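Local coordinates for protein acetyltransferase (Escherichia coli, PDB 7BYY) that acetylates aminoacyl-tRNAs as a GNAT-family toxin of a toxin-antitoxin system, probably passing the acetyl group of acetyl-CoA to glycyl-tRNA(Gly), at residues D21-G26 with S44-V49; A55-I60 with F123-I128; L103-K108 with G113-L118; K28-G33 with G65-I70; Y76-Q81 with G137-A142. The protein carries 1 engineered substitution. All coordinates share one frame; numbering follows the deposited sequence.

Contact 1: residues D21-G26 with S44-V49; sequences DITYPG and SLKKSV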
# COMPACT_ATOMS: atom_id res chain seq x y z
N ASP A 21 -13.59 11.69 13.32
CA ASP A 21 -14.68 12.33 14.04
C ASP A 21 -14.48 12.32 15.55
O ASP A 21 -15.41 12.63 16.30
CB ASP A 21 -16.02 11.67 13.69
CG ASP A 21 -15.93 10.15 13.68
OD1 ASP A 21 -14.89 9.61 13.24
OD2 ASP A 21 -16.90 9.49 14.11
N ILE A 22 -13.27 11.99 16.02
CA ILE A 22 -12.96 11.92 17.44
C ILE A 22 -11.88 12.94 17.75
O ILE A 22 -10.95 13.13 16.96
CB ILE A 22 -12.52 10.50 17.84
CG1 ILE A 22 -13.71 9.53 17.74
CG2 ILE A 22 -11.92 10.47 19.25
CD1 ILE A 22 -14.68 9.62 18.90
N THR A 23 -12.02 13.62 18.89
CA THR A 23 -11.02 14.56 19.39
C THR A 23 -10.66 14.18 20.81
O THR A 23 -11.47 14.33 21.72
CB THR A 23 -11.53 16.00 19.33
OG1 THR A 23 -12.13 16.25 18.05
CG2 THR A 23 -10.38 16.98 19.54
N TYR A 24 -9.44 13.68 21.01
CA TYR A 24 -8.98 13.27 22.32
C TYR A 24 -8.50 14.47 23.13
O TYR A 24 -8.12 15.50 22.57
CB TYR A 24 -7.85 12.24 22.19
CG TYR A 24 -8.28 10.96 21.52
CD1 TYR A 24 -8.88 9.94 22.26
CD2 TYR A 24 -8.08 10.76 20.16
CE1 TYR A 24 -9.28 8.76 21.65
CE2 TYR A 24 -8.47 9.57 19.55
CZ TYR A 24 -9.07 8.58 20.30
OH TYR A 24 -9.46 7.40 19.70
N PRO A 25 -8.52 14.36 24.47
CA PRO A 25 -7.88 15.40 25.29
C PRO A 25 -6.41 15.55 24.93
O PRO A 25 -5.69 14.56 24.75
CB PRO A 25 -8.06 14.87 26.72
CG PRO A 25 -9.23 13.96 26.65
CD PRO A 25 -9.20 13.34 25.28
N GLY A 26 -5.97 16.80 24.82
CA GLY A 26 -4.62 17.11 24.43
C GLY A 26 -4.38 17.15 22.93
O GLY A 26 -3.31 17.61 22.51
N SER A 44 -4.61 19.95 11.19
CA SER A 44 -4.75 19.26 9.92
C SER A 44 -4.96 17.76 10.02
O SER A 44 -5.12 17.10 8.98
CB SER A 44 -3.51 19.53 9.05
OG SER A 44 -3.47 18.65 7.94
N LEU A 45 -4.97 17.19 11.23
CA LEU A 45 -5.04 15.73 11.35
C LEU A 45 -6.39 15.20 10.88
O LEU A 45 -6.45 14.18 10.18
CB LEU A 45 -4.77 15.32 12.79
CG LEU A 45 -5.09 13.86 13.13
CD1 LEU A 45 -4.17 12.90 12.38
CD2 LEU A 45 -5.03 13.62 14.63
N LYS A 46 -7.48 15.88 11.24
CA LYS A 46 -8.81 15.39 10.92
C LYS A 46 -9.05 15.35 9.42
O LYS A 46 -9.60 14.37 8.89
CB LYS A 46 -9.87 16.26 11.61
CG LYS A 46 -9.95 16.09 13.11
CD LYS A 46 -11.21 16.75 13.65
CE LYS A 46 -11.67 16.11 14.95
NZ LYS A 46 -13.08 16.45 15.28
N LYS A 47 -8.64 16.40 8.71
CA LYS A 47 -8.94 16.48 7.28
C LYS A 47 -8.03 15.62 6.44
O LYS A 47 -8.41 15.23 5.33
CB LYS A 47 -8.87 17.93 6.83
CG LYS A 47 -9.32 18.89 7.90
CD LYS A 47 -8.77 20.28 7.63
CE LYS A 47 -9.92 21.24 7.35
NZ LYS A 47 -9.55 22.66 7.35
N SER A 48 -6.82 15.33 6.92
CA SER A 48 -5.92 14.49 6.15
C SER A 48 -6.47 13.07 6.00
O SER A 48 -6.54 12.54 4.89
CB SER A 48 -4.53 14.47 6.80
OG SER A 48 -3.87 15.70 6.60
N VAL A 49 -6.88 12.46 7.11
CA VAL A 49 -7.41 11.10 7.03
C VAL A 49 -8.83 11.07 6.47
O VAL A 49 -9.26 10.03 5.96
CB VAL A 49 -7.35 10.39 8.39
CG1 VAL A 49 -5.99 10.61 9.05
CG2 VAL A 49 -8.47 10.85 9.30

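Contact 2: residues A55-I60 with F123-I128; sequences AAKALI and FEHVKI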
# COMPACT_ATOMS: atom_id res chain seq x y z
N ALA A 55 -3.12 7.30 6.90
CA ALA A 55 -3.72 6.64 8.05
C ALA A 55 -2.95 7.03 9.30
O ALA A 55 -1.76 7.35 9.24
CB ALA A 55 -3.72 5.12 7.89
N ALA A 56 -3.64 7.00 10.44
CA ALA A 56 -3.08 7.45 11.70
C ALA A 56 -3.24 6.39 12.77
O ALA A 56 -4.30 5.76 12.89
CB ALA A 56 -3.73 8.76 12.17
N LYS A 57 -2.18 6.19 13.55
CA LYS A 57 -2.19 5.33 14.72
C LYS A 57 -2.03 6.19 15.97
O LYS A 57 -1.12 7.02 16.03
CB LYS A 57 -1.07 4.28 14.65
CG LYS A 57 -1.53 2.93 14.14
CD LYS A 57 -2.40 2.22 15.16
CE LYS A 57 -3.35 1.25 14.49
NZ LYS A 57 -2.66 0.47 13.43
N ALA A 58 -2.91 5.99 16.94
CA ALA A 58 -2.95 6.82 18.14
C ALA A 58 -2.60 6.00 19.37
O ALA A 58 -2.87 4.80 19.44
CB ALA A 58 -4.33 7.46 18.32
N LEU A 59 -1.99 6.67 20.35
CA LEU A 59 -1.73 6.11 21.67
C LEU A 59 -2.57 6.89 22.67
O LEU A 59 -2.28 8.05 22.97
CB LEU A 59 -0.25 6.19 22.03
CG LEU A 59 0.56 4.92 21.76
CD1 LEU A 59 1.84 4.93 22.57
CD2 LEU A 59 -0.27 3.69 22.06
N ILE A 60 -3.62 6.25 23.19
CA ILE A 60 -4.57 6.89 24.09
C ILE A 60 -4.38 6.31 25.49
O ILE A 60 -4.15 5.11 25.65
CB ILE A 60 -6.02 6.69 23.60
CG1 ILE A 60 -6.14 7.11 22.13
CG2 ILE A 60 -7.00 7.46 24.47
CD1 ILE A 60 -5.67 8.53 21.85
N PHE A 123 4.43 -1.28 13.41
CA PHE A 123 4.96 -2.46 12.75
C PHE A 123 3.90 -3.54 12.60
O PHE A 123 3.83 -4.22 11.57
CB PHE A 123 6.17 -3.00 13.52
CG PHE A 123 7.43 -2.21 13.30
CD1 PHE A 123 7.47 -1.17 12.39
CD2 PHE A 123 8.58 -2.52 14.01
CE1 PHE A 123 8.63 -0.44 12.19
CE2 PHE A 123 9.75 -1.79 13.81
CZ PHE A 123 9.77 -0.76 12.90
N GLU A 124 3.06 -3.71 13.63
CA GLU A 124 1.98 -4.69 13.53
C GLU A 124 0.98 -4.30 12.45
O GLU A 124 0.42 -5.18 11.78
CB GLU A 124 1.28 -4.83 14.88
CG GLU A 124 0.46 -6.10 15.01
CD GLU A 124 1.34 -7.32 15.24
OE1 GLU A 124 2.15 -7.28 16.19
OE2 GLU A 124 1.21 -8.31 14.49
N HIS A 125 0.75 -3.01 12.26
CA HIS A 125 -0.14 -2.57 11.19
C HIS A 125 0.52 -2.74 9.82
O HIS A 125 -0.17 -3.05 8.84
CB HIS A 125 -0.55 -1.12 11.40
CG HIS A 125 -1.75 -0.72 10.61
ND1 HIS A 125 -3.03 -1.15 10.91
CD2 HIS A 125 -1.88 0.07 9.52
CE1 HIS A 125 -3.88 -0.64 10.05
NE2 HIS A 125 -3.21 0.11 9.19
N VAL A 126 1.83 -2.54 9.74
CA VAL A 126 2.55 -2.77 8.49
C VAL A 126 2.44 -4.23 8.08
O VAL A 126 2.29 -4.55 6.89
CB VAL A 126 4.02 -2.32 8.62
CG1 VAL A 126 4.83 -2.78 7.42
CG2 VAL A 126 4.10 -0.82 8.77
N LYS A 127 2.49 -5.14 9.05
CA LYS A 127 2.31 -6.56 8.75
C LYS A 127 0.94 -6.82 8.12
O LYS A 127 0.83 -7.58 7.16
CB LYS A 127 2.49 -7.39 10.02
CG LYS A 127 2.29 -8.89 9.84
CD LYS A 127 2.73 -9.64 11.09
CE LYS A 127 2.07 -11.01 11.19
NZ LYS A 127 2.31 -11.83 9.97
N ILE A 128 -0.10 -6.18 8.65
CA ILE A 128 -1.43 -6.29 8.05
C ILE A 128 -1.39 -5.79 6.61
O ILE A 128 -1.91 -6.43 5.69
CB ILE A 128 -2.47 -5.52 8.89
CG1 ILE A 128 -2.56 -6.10 10.30
CG2 ILE A 128 -3.83 -5.52 8.18
CD1 ILE A 128 -3.68 -7.10 10.49

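Contact 3: residues L103-K108 with G113-L118; sequences LGVARK and GFDQDL. Engineered in segment 113-118: Asp115 (natural residue Gly).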
# COMPACT_ATOMS: atom_id res chain seq x y z
N LEU A 103 5.79 10.71 13.48
CA LEU A 103 5.57 9.97 14.72
C LEU A 103 6.07 10.84 15.86
O LEU A 103 7.27 11.08 15.98
CB LEU A 103 6.29 8.62 14.70
CG LEU A 103 6.60 7.97 16.05
CD1 LEU A 103 5.33 7.60 16.77
CD2 LEU A 103 7.47 6.75 15.85
N GLY A 104 5.14 11.32 16.67
CA GLY A 104 5.48 12.18 17.79
C GLY A 104 4.82 11.71 19.07
O GLY A 104 3.68 11.24 19.05
N VAL A 105 5.55 11.83 20.17
CA VAL A 105 5.05 11.54 21.51
C VAL A 105 4.96 12.85 22.27
O VAL A 105 5.91 13.64 22.26
CB VAL A 105 5.95 10.54 22.25
CG1 VAL A 105 5.58 10.47 23.73
CG2 VAL A 105 5.87 9.16 21.61
N ALA A 106 3.81 13.10 22.90
CA ALA A 106 3.64 14.31 23.69
C ALA A 106 4.73 14.41 24.75
O ALA A 106 5.20 13.41 25.29
CB ALA A 106 2.26 14.33 24.35
N ARG A 107 5.15 15.65 25.02
CA ARG A 107 6.36 15.87 25.81
C ARG A 107 6.21 15.36 27.24
O ARG A 107 7.18 14.85 27.82
CB ARG A 107 6.73 17.35 25.81
CG ARG A 107 7.51 17.79 24.59
CD ARG A 107 8.32 19.04 24.88
NE ARG A 107 7.47 20.12 25.36
CZ ARG A 107 7.84 21.00 26.28
NH1 ARG A 107 9.05 20.94 26.81
NH2 ARG A 107 7.00 21.95 26.66
N LYS A 108 5.02 15.47 27.82
CA LYS A 108 4.83 15.01 29.19
C LYS A 108 4.75 13.50 29.31
O LYS A 108 4.57 12.99 30.42
CB LYS A 108 3.58 15.65 29.80
CG LYS A 108 2.26 15.22 29.20
CD LYS A 108 1.13 15.52 30.16
CE LYS A 108 -0.08 16.07 29.43
NZ LYS A 108 -1.19 16.41 30.38
N GLY A 113 9.48 5.33 26.85
CA GLY A 113 9.32 4.18 25.99
C GLY A 113 8.10 4.20 25.09
O GLY A 113 7.94 3.29 24.26
N PHE A 114 7.23 5.20 25.22
CA PHE A 114 6.09 5.32 24.32
C PHE A 114 6.52 5.65 22.90
O PHE A 114 5.72 5.48 21.97
CB PHE A 114 5.11 6.37 24.84
CG PHE A 114 4.43 5.98 26.11
CD1 PHE A 114 3.91 4.70 26.27
CD2 PHE A 114 4.30 6.88 27.16
CE1 PHE A 114 3.28 4.33 27.45
CE2 PHE A 114 3.67 6.52 28.33
CZ PHE A 114 3.16 5.24 28.48
N ASP A 115 7.76 6.12 22.71
CA ASP A 115 8.32 6.25 21.38
C ASP A 115 8.29 4.91 20.64
O ASP A 115 7.87 4.83 19.49
CB ASP A 115 9.76 6.78 21.47
CG ASP A 115 9.82 8.28 21.69
OD1 ASP A 115 9.41 8.75 22.77
OD2 ASP A 115 10.31 9.00 20.78
N GLN A 116 8.73 3.84 21.32
CA GLN A 116 8.84 2.53 20.69
C GLN A 116 7.52 1.77 20.71
O GLN A 116 7.26 0.98 19.79
CB GLN A 116 9.93 1.71 21.39
CG GLN A 116 10.20 0.34 20.78
CD GLN A 116 11.24 -0.46 21.55
OE1 GLN A 116 12.16 0.10 22.15
NE2 GLN A 116 11.09 -1.78 21.54
N ASP A 117 6.69 1.98 21.73
CA ASP A 117 5.39 1.31 21.78
C ASP A 117 4.55 1.67 20.56
O ASP A 117 3.84 0.82 20.01
CB ASP A 117 4.66 1.68 23.06
CG ASP A 117 5.31 1.09 24.29
OD1 ASP A 117 6.23 0.25 24.14
OD2 ASP A 117 4.91 1.47 25.41
N LEU A 118 4.63 2.93 20.11
CA LEU A 118 3.93 3.32 18.90
C LEU A 118 4.55 2.70 17.66
O LEU A 118 3.84 2.39 16.70
CB LEU A 118 3.91 4.84 18.77
CG LEU A 118 2.52 5.45 18.90
CD1 LEU A 118 2.60 6.96 18.89
CD2 LEU A 118 1.59 4.95 17.80

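Contact 4: residues K28-G33 with G65-I70; sequences KQFDCG and GELIGI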
# COMPACT_ATOMS: atom_id res chain seq x y z
N LYS A 28 -5.89 19.04 20.67
CA LYS A 28 -5.95 20.40 20.16
C LYS A 28 -4.67 21.19 20.41
O LYS A 28 -4.46 22.24 19.79
CB LYS A 28 -7.13 21.15 20.76
CG LYS A 28 -8.45 20.89 20.06
CD LYS A 28 -9.61 21.49 20.84
CE LYS A 28 -9.45 22.99 21.03
NZ LYS A 28 -10.57 23.57 21.82
N GLN A 29 -3.83 20.74 21.35
CA GLN A 29 -2.53 21.37 21.56
C GLN A 29 -1.37 20.41 21.30
O GLN A 29 -0.56 20.66 20.41
CB GLN A 29 -2.48 21.95 22.98
CG GLN A 29 -3.81 22.58 23.40
CD GLN A 29 -3.66 23.71 24.39
OE1 GLN A 29 -4.03 24.85 24.10
NE2 GLN A 29 -3.12 23.41 25.56
N PHE A 30 -1.30 19.28 22.00
CA PHE A 30 -0.35 18.21 21.71
C PHE A 30 1.08 18.74 21.54
O PHE A 30 1.66 18.74 20.46
CB PHE A 30 -0.79 17.43 20.46
CG PHE A 30 -0.03 16.15 20.26
CD1 PHE A 30 -0.29 15.04 21.06
CD2 PHE A 30 0.94 16.05 19.29
CE1 PHE A 30 0.41 13.87 20.87
CE2 PHE A 30 1.65 14.88 19.10
CZ PHE A 30 1.38 13.78 19.89
N ASP A 31 1.64 19.21 22.65
CA ASP A 31 3.04 19.62 22.66
C ASP A 31 3.93 18.38 22.63
O ASP A 31 4.00 17.64 23.61
CB ASP A 31 3.33 20.48 23.89
CG ASP A 31 4.70 21.13 23.82
OD1 ASP A 31 5.35 21.04 22.76
OD2 ASP A 31 5.11 21.75 24.82
N CYS A 32 4.63 18.17 21.51
CA CYS A 32 5.47 16.99 21.35
C CYS A 32 6.94 17.31 21.06
O CYS A 32 7.74 16.38 20.96
CB CYS A 32 4.92 16.09 20.24
SG CYS A 32 5.56 16.45 18.58
N GLY A 33 7.30 18.58 20.91
CA GLY A 33 8.67 18.97 20.66
C GLY A 33 9.01 19.21 19.21
O GLY A 33 10.03 19.84 18.92
N GLY A 65 -7.91 9.39 28.65
CA GLY A 65 -8.24 9.62 27.26
C GLY A 65 -7.26 10.49 26.51
O GLY A 65 -7.47 10.75 25.32
N GLU A 66 -6.19 10.95 27.16
CA GLU A 66 -5.27 11.91 26.56
C GLU A 66 -4.50 11.30 25.40
O GLU A 66 -4.19 10.10 25.37
CB GLU A 66 -4.29 12.44 27.61
CG GLU A 66 -4.86 13.52 28.52
CD GLU A 66 -3.79 14.50 28.98
OE1 GLU A 66 -2.65 14.41 28.49
OE2 GLU A 66 -4.10 15.37 29.83
N LEU A 67 -4.17 12.15 24.42
CA LEU A 67 -3.43 11.73 23.24
C LEU A 67 -1.95 11.68 23.60
O LEU A 67 -1.29 12.71 23.73
CB LEU A 67 -3.69 12.68 22.08
CG LEU A 67 -2.99 12.35 20.75
CD1 LEU A 67 -3.33 10.93 20.31
CD2 LEU A 67 -3.36 13.35 19.68
N ILE A 68 -1.43 10.47 23.78
CA ILE A 68 -0.03 10.31 24.17
C ILE A 68 0.88 10.43 22.95
O ILE A 68 1.88 11.16 22.97
CB ILE A 68 0.17 8.96 24.89
CG1 ILE A 68 -0.53 8.99 26.25
CG2 ILE A 68 1.65 8.66 25.06
CD1 ILE A 68 -1.03 7.64 26.71
N GLY A 69 0.55 9.72 21.88
CA GLY A 69 1.35 9.78 20.67
C GLY A 69 0.50 9.64 19.43
O GLY A 69 -0.65 9.18 19.49
N ILE A 70 1.08 10.05 18.30
CA ILE A 70 0.43 9.94 17.01
C ILE A 70 1.43 9.36 16.02
O ILE A 70 2.65 9.40 16.22
CB ILE A 70 -0.11 11.30 16.50
CG1 ILE A 70 -1.30 11.09 15.56
CG2 ILE A 70 0.99 12.09 15.80
CD1 ILE A 70 -2.52 10.52 16.25

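Contact 5: residues Y76-Q81 with G137-A142; sequences YSLEKQ and GVYLDA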
# COMPACT_ATOMS: atom_id res chain seq x y z
N TYR A 76 3.78 4.69 -0.71
CA TYR A 76 4.90 5.38 -1.33
C TYR A 76 5.69 4.39 -2.17
O TYR A 76 5.66 3.18 -1.93
CB TYR A 76 5.79 6.04 -0.28
CG TYR A 76 6.72 7.11 -0.81
CD1 TYR A 76 6.27 8.06 -1.71
CD2 TYR A 76 8.04 7.18 -0.39
CE1 TYR A 76 7.11 9.05 -2.19
CE2 TYR A 76 8.89 8.16 -0.86
CZ TYR A 76 8.42 9.09 -1.76
OH TYR A 76 9.27 10.07 -2.24
N SER A 77 6.40 4.92 -3.17
CA SER A 77 7.23 4.11 -4.04
C SER A 77 8.55 4.81 -4.28
O SER A 77 8.60 6.04 -4.39
CB SER A 77 6.53 3.82 -5.38
OG SER A 77 6.38 5.01 -6.15
N LEU A 78 9.63 4.02 -4.35
CA LEU A 78 10.98 4.53 -4.54
C LEU A 78 11.65 3.80 -5.69
O LEU A 78 11.32 2.65 -5.99
CB LEU A 78 11.83 4.36 -3.28
CG LEU A 78 11.26 4.88 -1.96
CD1 LEU A 78 11.70 3.99 -0.81
CD2 LEU A 78 11.70 6.31 -1.73
N GLU A 79 12.59 4.48 -6.33
CA GLU A 79 13.43 3.84 -7.33
C GLU A 79 14.47 2.97 -6.65
O GLU A 79 14.88 3.22 -5.51
CB GLU A 79 14.12 4.89 -8.21
CG GLU A 79 13.22 6.04 -8.63
CD GLU A 79 14.00 7.26 -9.06
OE1 GLU A 79 14.88 7.13 -9.95
OE2 GLU A 79 13.75 8.36 -8.52
N LYS A 80 14.91 1.93 -7.36
CA LYS A 80 15.88 0.99 -6.80
C LYS A 80 17.22 1.64 -6.48
O LYS A 80 17.99 1.08 -5.69
CB LYS A 80 16.09 -0.20 -7.75
CG LYS A 80 16.20 0.18 -9.22
CD LYS A 80 16.74 -0.97 -10.05
CE LYS A 80 17.01 -0.55 -11.49
NZ LYS A 80 17.88 -1.52 -12.23
N GLN A 81 17.51 2.80 -7.07
CA GLN A 81 18.81 3.43 -6.84
C GLN A 81 18.93 3.97 -5.41
O GLN A 81 19.99 3.85 -4.79
CB GLN A 81 19.05 4.55 -7.85
CG GLN A 81 18.62 4.23 -9.29
CD GLN A 81 19.12 2.89 -9.79
OE1 GLN A 81 18.38 2.16 -10.47
NE2 GLN A 81 20.37 2.56 -9.49
N GLY A 137 9.42 -2.58 2.51
CA GLY A 137 9.81 -2.14 3.83
C GLY A 137 9.14 -0.83 4.18
O GLY A 137 8.08 -0.50 3.64
N VAL A 138 9.77 -0.08 5.08
CA VAL A 138 9.26 1.20 5.54
C VAL A 138 10.32 2.26 5.29
O VAL A 138 11.49 2.09 5.66
CB VAL A 138 8.87 1.16 7.03
CG1 VAL A 138 8.57 2.56 7.54
CG2 VAL A 138 7.66 0.25 7.23
N TYR A 139 9.91 3.36 4.67
CA TYR A 139 10.78 4.50 4.39
C TYR A 139 10.34 5.68 5.24
O TYR A 139 9.16 5.84 5.55
CB TYR A 139 10.73 4.85 2.90
CG TYR A 139 11.44 6.14 2.53
CD1 TYR A 139 10.75 7.35 2.49
CD2 TYR A 139 12.79 6.14 2.21
CE1 TYR A 139 11.39 8.52 2.15
CE2 TYR A 139 13.44 7.31 1.87
CZ TYR A 139 12.73 8.50 1.84
OH TYR A 139 13.38 9.67 1.50
N LEU A 140 11.31 6.51 5.63
CA LEU A 140 11.00 7.71 6.40
C LEU A 140 12.09 8.74 6.18
O LEU A 140 13.18 8.44 5.69
CB LEU A 140 10.83 7.39 7.89
CG LEU A 140 11.96 6.72 8.67
CD1 LEU A 140 12.98 7.73 9.18
CD2 LEU A 140 11.36 5.95 9.84
N ASP A 141 11.77 9.98 6.57
CA ASP A 141 12.70 11.10 6.50
C ASP A 141 12.85 11.63 7.92
O ASP A 141 12.00 12.37 8.42
CB ASP A 141 12.18 12.18 5.54
CG ASP A 141 12.56 11.90 4.10
OD1 ASP A 141 13.77 11.92 3.79
OD2 ASP A 141 11.65 11.68 3.28
N ALA A 142 13.94 11.24 8.59
CA ALA A 142 14.09 11.44 10.02
C ALA A 142 14.65 12.81 10.35
O ALA A 142 15.68 13.22 9.80
CB ALA A 142 14.99 10.36 10.62

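Contact 1: residues D21-G26 with S44-V49
Thr23 and Lys46 make the one clear polar contact between the loop 21-26 and the helix segment 44-49. Lys46 NZ donates to Thr23 OG1 over 2.9 Å, and the two side chains meet at about a right angle. The lysine leaves the helix with CG opposite the carbonyl carbon (chi1 -72°) and runs extended from there, which carries its ammonium group across to the loop. Thr23 OG1 is anti to its carbonyl carbon (chi1 -47°), on the side from which Lys46 arrives.

Van der Waals contact is sparse. The CE methylene of Lys46 rests 3.7 Å from Ile22 O, an oxygen already hydrogen-bonded to Tyr18 OH. Tyr18 also touches the side chains of Leu45 and Lys46. Within the loop, Ile22 CG2 sits 3.5 Å above the plane of the Tyr24 ring, offset toward its rim.

Inside the helix, Ser44 O is gripped twice by Ser48. The amide N bonds to it at 3.2 Å and the hydroxyl OG at 3.0 Å, from opposite faces of the carbonyl plane. The helix is kinked nearby, at Lys46 and Lys47.

Helix and loop here bury only 118 Å², on the surface of the protein. The bond that joins them pairs a lysine, probably charged, with a neutral hydroxyl. It is a charge-dipole link at an exposed position, and not a salt bridge.

Contact 2: residues A55-I60 with F123-I128
Lys57 is bent at chi2 (-71°) and chi4, and these turns bring its terminal NZ to the ring of His125. The histidine has CG opposite its backbone N (chi1 -163°), which swings the imidazole off the helix toward strand 55-60. The two side chains cross obliquely. Lys57 NZ lies 3.0 Å from His125 ND1 and 3.2 Å from His125 CG. It approaches the ring at a slant, neither squarely over a face nor at an edge. Only the end of the lysine touches the ring; the strand and helix backbones stay well apart, with the CA atoms of Lys57 and His125 8.9 Å from each other.

The other ring nitrogen of His125 has a firm partner. NE2 hydrogen-bonds to the backbone O of Ala132 of the second subunit, which helps to fix the rotation of the imidazole. The ring also meets that of Phe73, their planes at about 60°, and touches Asn17, a residue that Lys57 contacts as well.

Ala55 and Lys57 point to helix 114-132. Strand 55-61 lies between strands 13-17 and 67-79 of the sheet. Helix 114-132 packs between this sheet and helix 174-187, where Glu124 bonds to His185, and it reaches the dimer interface close to His125.

Contact 3: residues L103-K108 with G113-L118
Leu103 and Leu118 form the tight end of the contact. Their side chains run alongside each other in opposite directions, with Leu103 CD1 3.5 Å from Leu118 CD1 and 3.7 Å from Leu118 CB. Further along the strand, Val105 presses on the first turn of the helix. Its CG2 lies opposite the carbonyl carbon and rests 3.7 Å from both Phe114 O and Asp115 N. Val105 CG1 meets Phe114 CB more loosely, at 4.3 Å, and the phenyl ring itself leads away toward Tyr109 and Ile68.

The side toward solvent is polar. Asp115, an engineered residue, brings OD1 to 3.7 Å from Val105 CG2. This is plain packing of an oxygen against a methyl group.

The axes of strand 103-105 and helix 114-118 approach to 8.5 Å, with their N-to-C directions 143° apart, closer to antiparallel than parallel. They begin the beta-alpha-beta unit of strand 94-105, helix 114-132 and strand 137-142. Gly113 takes the N-cap position. Gln110, Gly113 and position 115, naturally glycine, match the GNAT Q/R-x-x-G-x-G/A motif, which in relatives binds the pyrophosphate of acetyl-CoA and probably does so in the natural protein.

Contact 4: residues K28-G33 with G65-I70
Phe30 directs the edge of its ring at the backbone of the neighbouring strand. Leu67 O lies in the plane of the phenyl ring, 3.5 Å from Phe30 CE1, so the carbonyl oxygen faces the slightly positive ring hydrogens and not the pi cloud. The backbone of Phe30 is itself uncommon, with positive phi (phi 49°, psi 68°).

The side chain has CG opposite the backbone N (chi1 -168°) and reaches toward strand 67-79. Leu67 crosses it at about a right angle, its CG 3.7 Å from Phe30 CE1 and its CD2 3.8 Å from Phe30 CD1. At the far end of the ring, Phe30 CZ comes within 4.1 Å of Gly69 CA, which is also at the edge. Ile70 CG2 touches Phe30 CE2 loosely, at 4.4 Å.

Val41 of helix 35-50 packs on Phe30, Leu67 and Ile70, and Ala106 also covers the phenylalanine. Next to it, Asp31 forms a salt bridge with Arg107.

The loop 28-33 thus inserts a buried aromatic ring between helix 35-50 and strand 67-79. It does so where strand 67-79 is irregular: Ile68 and Gly69 both face Leu59 of strand 55-61, forming a classic beta bulge.

Contact 5: residues Y76-Q81 with G137-A142
Leu78 and Tyr76, both on strand 67-79, approach the Tyr139 ring from the same side: the leucine over its centre, Tyr76 at a slant beside CD1 and CE1. Leu78 CD2 lies 4.1 Å from the centroid of the Tyr139 ring and only 9° off the ring normal, a well-centred CH-pi contact. The other methyl, CD1, sits nearer the base of the ring, 3.9 Å from Tyr139 CD2 and 3.9 Å from Tyr139 CB. The two side chains cross at about a right angle.

Tyr76 and Tyr139 are inclined to each other. Their ring centroids are 5.8 Å apart and the planes are at 41°, which makes neither a parallel stack nor an edge-to-face pair. The nearest atoms are Tyr76 CE2 and Tyr139 CD1, at 3.9 Å. Tyr139 has CG opposite its backbone N (chi1 172°), a torsion that carries the ring off its strand toward Tyr76 and Leu78.

The strands that carry these residues are not neighbours. Strand 94-105 runs between them in the central GNAT sheet, antiparallel to 67-79 and parallel to 137-142. Val97 of this middle strand packs on both Leu78 and Tyr139.

Arg99 makes a cation-pi contact with Tyr76, and Pro169 of strand 168-173 touches Tyr139. At the subunit boundary, Tyr76 packs on Glu94 of the second subunit, while Ser77 OG hydrogen-bonds to Ser77 OG of that chain.

From the N terminus, contact 1 opens first and closes a short loop on helix 35-50. Contact 4 starts within that loop and crosses it, tying the same connection to strand 67-79; the two meet where Pro25 pairs with Leu67. Contact 2 begins on strand 55-61, before contact 4 closes, so these also cross. It ends on helix 114-132. Contact 5 crosses contact 2 in turn, linking strand 67-79 to strand 137-142. Contact 3 is the most local, and its span falls within those of contacts 2 and 5. Contacts 3 and 4 share one end of the sheet, while contact 5 lies across the chain's centre from them.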